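Local coordinates for protein racemase (Pseudovibrio sp. JE062, PDB 3MKC) that is named a racemase and belongs to the enolase superfamily, with an N-terminal capping domain and a C-terminal barrel domain, at residues L234-E238 / R259-E264; H282-Y288 / V309-N315. All coordinates share one frame; numbering follows the deposited sequence.

Interaction 1 (L234-E238 / R259-E264); sequences LYFAE and RICGAE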
loop_
_atom_site.group_PDB
_atom_site.type_symbol
_atom_site.label_atom_id
_atom_site.label_comp_id
_atom_site.label_asym_id
_atom_site.label_seq_id
_atom_site.Cartn_x
_atom_site.Cartn_y
_atom_site.Cartn_z
ATOM N N LEU A 234 7.926 -20.085 5.822
ATOM C CA LEU A 234 7.517 -18.683 5.797
ATOM C C LEU A 234 6.827 -18.356 4.470
ATOM O O LEU A 234 7.162 -18.924 3.427
ATOM C CB LEU A 234 8.746 -17.791 6.014
ATOM C CG LEU A 234 9.518 -18.107 7.309
ATOM C CD1 LEU A 234 10.791 -17.276 7.386
ATOM C CD2 LEU A 234 8.621 -17.829 8.520
ATOM N N TYR A 235 5.862 -17.441 4.518
ATOM C CA TYR A 235 5.117 -17.057 3.328
ATOM C C TYR A 235 5.991 -16.313 2.324
ATOM O O TYR A 235 5.930 -16.587 1.128
ATOM C CB TYR A 235 3.919 -16.186 3.695
ATOM C CG TYR A 235 2.965 -16.035 2.542
ATOM C CD1 TYR A 235 1.866 -16.884 2.408
ATOM C CD2 TYR A 235 3.196 -15.091 1.543
ATOM C CE1 TYR A 235 1.020 -16.794 1.310
ATOM C CE2 TYR A 235 2.367 -14.998 0.445
ATOM C CZ TYR A 235 1.281 -15.849 0.326
ATOM O OH TYR A 235 0.470 -15.775 -0.789
ATOM N N PHE A 236 6.781 -15.355 2.798
ATOM C CA PHE A 236 7.667 -14.646 1.891
ATOM C C PHE A 236 8.832 -13.930 2.549
ATOM O O PHE A 236 8.873 -13.770 3.774
ATOM C CB PHE A 236 6.876 -13.694 0.962
ATOM C CG PHE A 236 6.285 -12.459 1.629
ATOM C CD1 PHE A 236 7.049 -11.632 2.456
ATOM C CD2 PHE A 236 4.990 -12.059 1.308
ATOM C CE1 PHE A 236 6.527 -10.423 2.945
ATOM C CE2 PHE A 236 4.454 -10.853 1.785
ATOM C CZ PHE A 236 5.225 -10.033 2.605
ATOM N N ALA A 237 9.796 -13.534 1.721
ATOM C CA ALA A 237 10.979 -12.825 2.174
ATOM C C ALA A 237 10.953 -11.454 1.504
ATOM O O ALA A 237 11.151 -11.342 0.293
ATOM C CB ALA A 237 12.221 -13.583 1.776
ATOM N N GLU A 238 10.703 -10.425 2.308
ATOM C CA GLU A 238 10.612 -9.048 1.829
ATOM C C GLU A 238 11.861 -8.205 2.086
ATOM O O GLU A 238 12.528 -8.364 3.100
ATOM C CB GLU A 238 9.422 -8.370 2.504
ATOM C CG GLU A 238 9.303 -6.883 2.253
ATOM C CD GLU A 238 8.124 -6.281 2.993
ATOM O OE1 GLU A 238 7.120 -6.996 3.180
ATOM O OE2 GLU A 238 8.201 -5.095 3.373
ATOM N N ARG A 259 9.480 -17.366 -1.240
ATOM C CA ARG A 259 8.800 -16.412 -2.107
ATOM C C ARG A 259 9.651 -15.158 -1.961
ATOM O O ARG A 259 9.993 -14.763 -0.843
ATOM C CB ARG A 259 7.386 -16.089 -1.623
ATOM C CG ARG A 259 6.304 -17.098 -1.980
ATOM C CD ARG A 259 4.947 -16.394 -1.895
ATOM N NE ARG A 259 3.812 -17.265 -2.165
ATOM C CZ ARG A 259 3.314 -18.142 -1.302
ATOM N NH1 ARG A 259 3.849 -18.279 -0.097
ATOM N NH2 ARG A 259 2.260 -18.872 -1.638
ATOM N N ILE A 260 10.019 -14.546 -3.077
ATOM C CA ILE A 260 10.827 -13.331 -3.035
ATOM C C ILE A 260 9.944 -12.166 -3.451
ATOM O O ILE A 260 9.286 -12.227 -4.483
ATOM C CB ILE A 260 12.027 -13.436 -4.002
ATOM C CG1 ILE A 260 12.849 -14.682 -3.666
ATOM C CG2 ILE A 260 12.894 -12.193 -3.910
ATOM C CD1 ILE A 260 13.380 -14.698 -2.245
ATOM N N CYS A 261 9.903 -11.122 -2.628
ATOM C CA CYS A 261 9.088 -9.952 -2.933
ATOM C C CYS A 261 9.955 -8.846 -3.497
ATOM O O CYS A 261 11.173 -8.864 -3.362
ATOM C CB CYS A 261 8.437 -9.396 -1.672
ATOM S SG CYS A 261 7.577 -10.605 -0.666
ATOM N N GLY A 262 9.303 -7.865 -4.105
ATOM C CA GLY A 262 10.021 -6.724 -4.631
ATOM C C GLY A 262 9.059 -5.597 -4.956
ATOM O O GLY A 262 7.841 -5.754 -4.828
ATOM N N ALA A 263 9.620 -4.447 -5.325
ATOM C CA ALA A 263 8.845 -3.279 -5.750
ATOM C C ALA A 263 8.174 -2.411 -4.687
ATOM O O ALA A 263 7.388 -1.533 -5.017
ATOM C CB ALA A 263 7.816 -3.710 -6.782
ATOM N N GLU A 264 8.486 -2.648 -3.421
ATOM C CA GLU A 264 7.899 -1.857 -2.345
ATOM C C GLU A 264 7.993 -0.352 -2.591
ATOM O O GLU A 264 7.032 0.371 -2.360
ATOM C CB GLU A 264 8.587 -2.173 -1.008
ATOM C CG GLU A 264 8.367 -1.081 0.044
ATOM C CD GLU A 264 8.954 -1.413 1.399
ATOM O OE1 GLU A 264 10.150 -1.765 1.470
ATOM O OE2 GLU A 264 8.213 -1.308 2.401
HETATM O O HOH W 1 9.054 -17.512 1.726
HETATM O O HOH W 2 12.986 -9.749 -1.081
HETATM O O HOH W 3 10.110 -3.421 3.865
HETATM O O HOH W 4 6.721 -3.735 1.624
#
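Tyr-235 and Arg-259 meet because the tyrosine CG lies anti to its backbone N (chi1 -167°) while the arginine runs extended from CG to NE, and a turn about CD-NE (chi4 77°) lays its guanidinium flat on the ring. Here successive strands of the enolase-superfamily C-terminal barrel, joined through helix 246-255, come together by a single backbone bridge between Ala-237 and Ile-260. The stacked planes are 8° apart, and Arg-259 CZ sits 3.7 Å from the centroid of the Tyr-235 ring, a cation-pi contact over the face. NH1 also donates to Tyr-235 O at 2.9 Å, in the carbonyl plane and on a lone pair, so the same residue holds the guanidinium by ring and by backbone. The tyrosine OH is hydrogen-bonded to Gln-310.

Ala-237 N donates to Arg-259 O, and Cys-261 N returns a bond to Ala-237 O, which also takes a proton from a water shared with Cys-261 O. Inside the barrel, Cys-261 SG lies over one face of the Phe-236 ring in a sulfur-aromatic contact, 3.4 Å from its centroid and displaced toward the rim. Farther along, the carboxylates of Glu-238 and Glu-264 are turned nearly perpendicular to each other. Glu-238 OE2 approaches Glu-264 OE2 to 3.9 Å, with the Asp-211 carboxylate also nearby. A salt bridge from Glu-238 OE1 to Lys-177 probably eases the repulsion; Tyr-214 hydrogen-bonds Glu-264 OE1. Between the two acids a water lies 2.6 Å from Glu-238 OE2 and 2.9 Å from Glu-264 OE1, with more acceptors about it than protons to give.

Interaction 2 (H282-Y288 / V309-N315); sequences HLLQSDY and VQVMPHN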
loop_
_atom_site.group_PDB
_atom_site.type_symbol
_atom_site.label_atom_id
_atom_site.label_comp_id
_atom_site.label_asym_id
_atom_site.label_seq_id
_atom_site.Cartn_x
_atom_site.Cartn_y
_atom_site.Cartn_z
ATOM N N HIS A 282 8.230 -13.295 -6.962
ATOM C CA HIS A 282 6.951 -13.990 -6.819
ATOM C C HIS A 282 5.840 -13.048 -6.431
ATOM O O HIS A 282 4.673 -13.362 -6.612
ATOM C CB HIS A 282 6.975 -15.034 -5.693
ATOM C CG HIS A 282 8.005 -16.103 -5.846
ATOM N ND1 HIS A 282 9.345 -15.887 -5.610
ATOM C CD2 HIS A 282 7.880 -17.425 -6.118
ATOM C CE1 HIS A 282 10.000 -17.029 -5.725
ATOM N NE2 HIS A 282 9.132 -17.977 -6.030
ATOM N N LEU A 283 6.208 -11.905 -5.873
ATOM C CA LEU A 283 5.203 -10.985 -5.373
ATOM C C LEU A 283 5.648 -9.531 -5.463
ATOM O O LEU A 283 6.798 -9.210 -5.173
ATOM C CB LEU A 283 4.917 -11.378 -3.918
ATOM C CG LEU A 283 3.748 -10.806 -3.123
ATOM C CD1 LEU A 283 3.339 -11.818 -2.046
ATOM C CD2 LEU A 283 4.139 -9.473 -2.508
ATOM N N LEU A 284 4.719 -8.665 -5.863
ATOM C CA LEU A 284 4.975 -7.234 -5.994
ATOM C C LEU A 284 4.293 -6.476 -4.861
ATOM O O LEU A 284 3.164 -6.787 -4.489
ATOM C CB LEU A 284 4.430 -6.722 -7.323
ATOM C CG LEU A 284 5.069 -7.320 -8.578
ATOM C CD1 LEU A 284 4.261 -6.885 -9.788
ATOM C CD2 LEU A 284 6.522 -6.854 -8.704
ATOM N N GLN A 285 4.969 -5.453 -4.345
ATOM C CA GLN A 285 4.428 -4.672 -3.245
ATOM C C GLN A 285 4.212 -3.190 -3.563
ATOM O O GLN A 285 4.225 -2.348 -2.658
ATOM C CB GLN A 285 5.335 -4.828 -2.022
ATOM C CG GLN A 285 5.514 -6.292 -1.625
ATOM C CD GLN A 285 6.445 -6.493 -0.445
ATOM O OE1 GLN A 285 7.555 -5.971 -0.419
ATOM N NE2 GLN A 285 5.996 -7.269 0.536
ATOM N N SER A 286 4.012 -2.880 -4.844
ATOM C CA SER A 286 3.767 -1.503 -5.273
ATOM C C SER A 286 2.705 -0.882 -4.361
ATOM O O SER A 286 1.657 -1.476 -4.120
ATOM C CB SER A 286 3.299 -1.493 -6.724
ATOM O OG SER A 286 4.218 -2.208 -7.534
ATOM N N ASP A 287 2.981 0.325 -3.880
ATOM C CA ASP A 287 2.103 1.028 -2.933
ATOM C C ASP A 287 0.982 1.876 -3.537
ATOM O O ASP A 287 1.183 2.577 -4.519
ATOM C CB ASP A 287 2.981 1.912 -2.040
ATOM C CG ASP A 287 2.264 2.409 -0.799
ATOM O OD1 ASP A 287 1.080 2.783 -0.884
ATOM O OD2 ASP A 287 2.909 2.440 0.267
ATOM N N TYR A 288 -0.194 1.815 -2.914
ATOM C CA TYR A 288 -1.365 2.571 -3.350
ATOM C C TYR A 288 -1.072 4.049 -3.525
ATOM O O TYR A 288 -1.449 4.662 -4.525
ATOM C CB TYR A 288 -2.492 2.467 -2.315
ATOM C CG TYR A 288 -2.903 1.070 -1.942
ATOM C CD1 TYR A 288 -3.885 0.394 -2.665
ATOM C CD2 TYR A 288 -2.311 0.418 -0.862
ATOM C CE1 TYR A 288 -4.268 -0.898 -2.324
ATOM C CE2 TYR A 288 -2.687 -0.874 -0.513
ATOM C CZ TYR A 288 -3.663 -1.528 -1.250
ATOM O OH TYR A 288 -4.012 -2.823 -0.931
ATOM N N VAL A 309 2.382 -13.915 -10.765
ATOM C CA VAL A 309 2.958 -13.092 -9.714
ATOM C C VAL A 309 1.843 -12.521 -8.843
ATOM O O VAL A 309 0.880 -11.956 -9.352
ATOM C CB VAL A 309 3.771 -11.937 -10.329
ATOM C CG1 VAL A 309 4.204 -10.947 -9.258
ATOM C CG2 VAL A 309 4.992 -12.506 -11.048
ATOM N N GLN A 310 1.984 -12.676 -7.532
ATOM C CA GLN A 310 0.992 -12.158 -6.596
ATOM C C GLN A 310 1.251 -10.693 -6.324
ATOM O O GLN A 310 2.377 -10.219 -6.465
ATOM C CB GLN A 310 1.077 -12.899 -5.256
ATOM C CG GLN A 310 0.892 -14.391 -5.348
ATOM C CD GLN A 310 0.699 -15.022 -3.977
ATOM O OE1 GLN A 310 1.243 -14.541 -2.980
ATOM N NE2 GLN A 310 -0.063 -16.104 -3.925
ATOM N N VAL A 311 0.204 -9.975 -5.929
ATOM C CA VAL A 311 0.361 -8.575 -5.584
ATOM C C VAL A 311 -0.281 -8.333 -4.227
ATOM O O VAL A 311 -1.435 -8.686 -4.004
ATOM C CB VAL A 311 -0.301 -7.637 -6.601
ATOM C CG1 VAL A 311 -0.094 -6.180 -6.171
ATOM C CG2 VAL A 311 0.295 -7.866 -7.987
HETATM N N MSE A 312 0.500 -7.763 -3.320
HETATM C CA MSE A 312 0.037 -7.410 -1.981
HETATM C C MSE A 312 0.611 -6.015 -1.833
HETATM O O MSE A 312 1.743 -5.845 -1.381
HETATM C CB MSE A 312 0.624 -8.343 -0.923
HETATM C CG MSE A 312 0.054 -9.757 -0.959
HETATM SE SE MSE A 312 0.551 -10.798 0.570
HETATM C CE MSE A 312 -0.174 -12.448 -0.019
ATOM N N PRO A 313 -0.157 -4.996 -2.236
ATOM C CA PRO A 313 0.314 -3.615 -2.153
ATOM C C PRO A 313 0.778 -3.174 -0.779
ATOM O O PRO A 313 0.113 -3.436 0.227
ATOM C CB PRO A 313 -0.887 -2.808 -2.643
ATOM C CG PRO A 313 -1.599 -3.760 -3.554
ATOM C CD PRO A 313 -1.531 -5.043 -2.769
ATOM N N HIS A 314 1.926 -2.508 -0.745
ATOM C CA HIS A 314 2.461 -2.004 0.511
ATOM C C HIS A 314 1.410 -1.044 1.053
ATOM O O HIS A 314 0.841 -0.244 0.305
ATOM C CB HIS A 314 3.767 -1.259 0.263
ATOM C CG HIS A 314 4.296 -0.546 1.467
ATOM N ND1 HIS A 314 4.769 -1.210 2.579
ATOM C CD2 HIS A 314 4.436 0.773 1.730
ATOM C CE1 HIS A 314 5.181 -0.328 3.473
ATOM N NE2 HIS A 314 4.989 0.882 2.982
ATOM N N ASN A 315 1.145 -1.132 2.353
ATOM C CA ASN A 315 0.152 -0.276 2.974
ATOM C C ASN A 315 0.560 0.108 4.390
ATOM O O ASN A 315 0.465 -0.698 5.318
ATOM C CB ASN A 315 -1.210 -0.980 2.981
ATOM C CG ASN A 315 -2.245 -0.247 3.818
ATOM O OD1 ASN A 315 -2.111 0.945 4.081
ATOM N ND2 ASN A 315 -3.291 -0.959 4.227
HETATM O O HOH W 5 2.969 -6.690 1.045
HETATM O O HOH W 6 -2.353 -4.035 0.834
#
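His-282 to Leu-284 runs parallel to Val-309 to Met-312, with Leu-283 beside Gln-310 and Leu-284 beside Val-311, and the backbones exchange hydrogen bonds from Gln-310 N to His-282 O, Leu-284 N to Gln-310 O and Met-312 N to Leu-284 O. This is the parallel pairing of a beta-alpha-beta unit, closed over helix 293-306, in the C-terminal barrel. A fourth bond continues past the strands: His-314 N reaches Gln-285 O at 3.0 Å from well above the carbonyl plane.

Side chains divide between the two faces of the sheet. On the face of Leu-283 and Gln-310, Leu-283 CD1 lies 3.6 Å from Gln-310 OE1 and 4.0 Å from SE of the selenomethionine Met-312, whose chain crosses that of the leucine at about a right angle. The polar partner of Gln-310 OE1 is Tyr-235. On the other face Leu-284 keeps CG beside its backbone N (chi1 -63°) and brings that carbon to 3.8 Å from Val-309 CG1; Ile-300 and Thr-301 of the connecting helix pack on this layer, against Leu-284 and Val-311 respectively.

Beyond the strands, Pro-313 CB rests over one face of the Tyr-288 ring in a CH-pi contact, 3.7 Å from the centroid and displaced toward the rim. Asn-315 CB meets the edge of the same ring. A water accepts from Tyr-288 OH at 2.7 Å and donates to Pro-313 O at 2.6 Å, lying in the plane of the ring. Face and edge thus meet side chains of 309-315, and the hydroxyl is tied to that segment through a water, a combination of apolar packing and relayed polar contact that probably limits rotation of the ring.

Overall arrangement
Interaction 1 closes before interaction 2 opens along the chain, and their centres lie about 9 Å apart in the C-terminal barrel domain. Strand 261-262 of interaction 1 neighbours strand 283-284 of interaction 2 in a parallel sheet that ends at 310-311, while strand 236-238 pairs with 207-211 on its other side; the two contacts, joined by the pairing of 261-262 with 283-284, span four consecutive strands. Side chains also connect them directly: Tyr-235 OH hydrogen-bonds Gln-310 OE1, Gln-285 NE2 makes a weak bond to Glu-238 OE1, and Glu-264 packs on His-314. Polar side-chain links therefore tie together segments on strands that are not immediate neighbours.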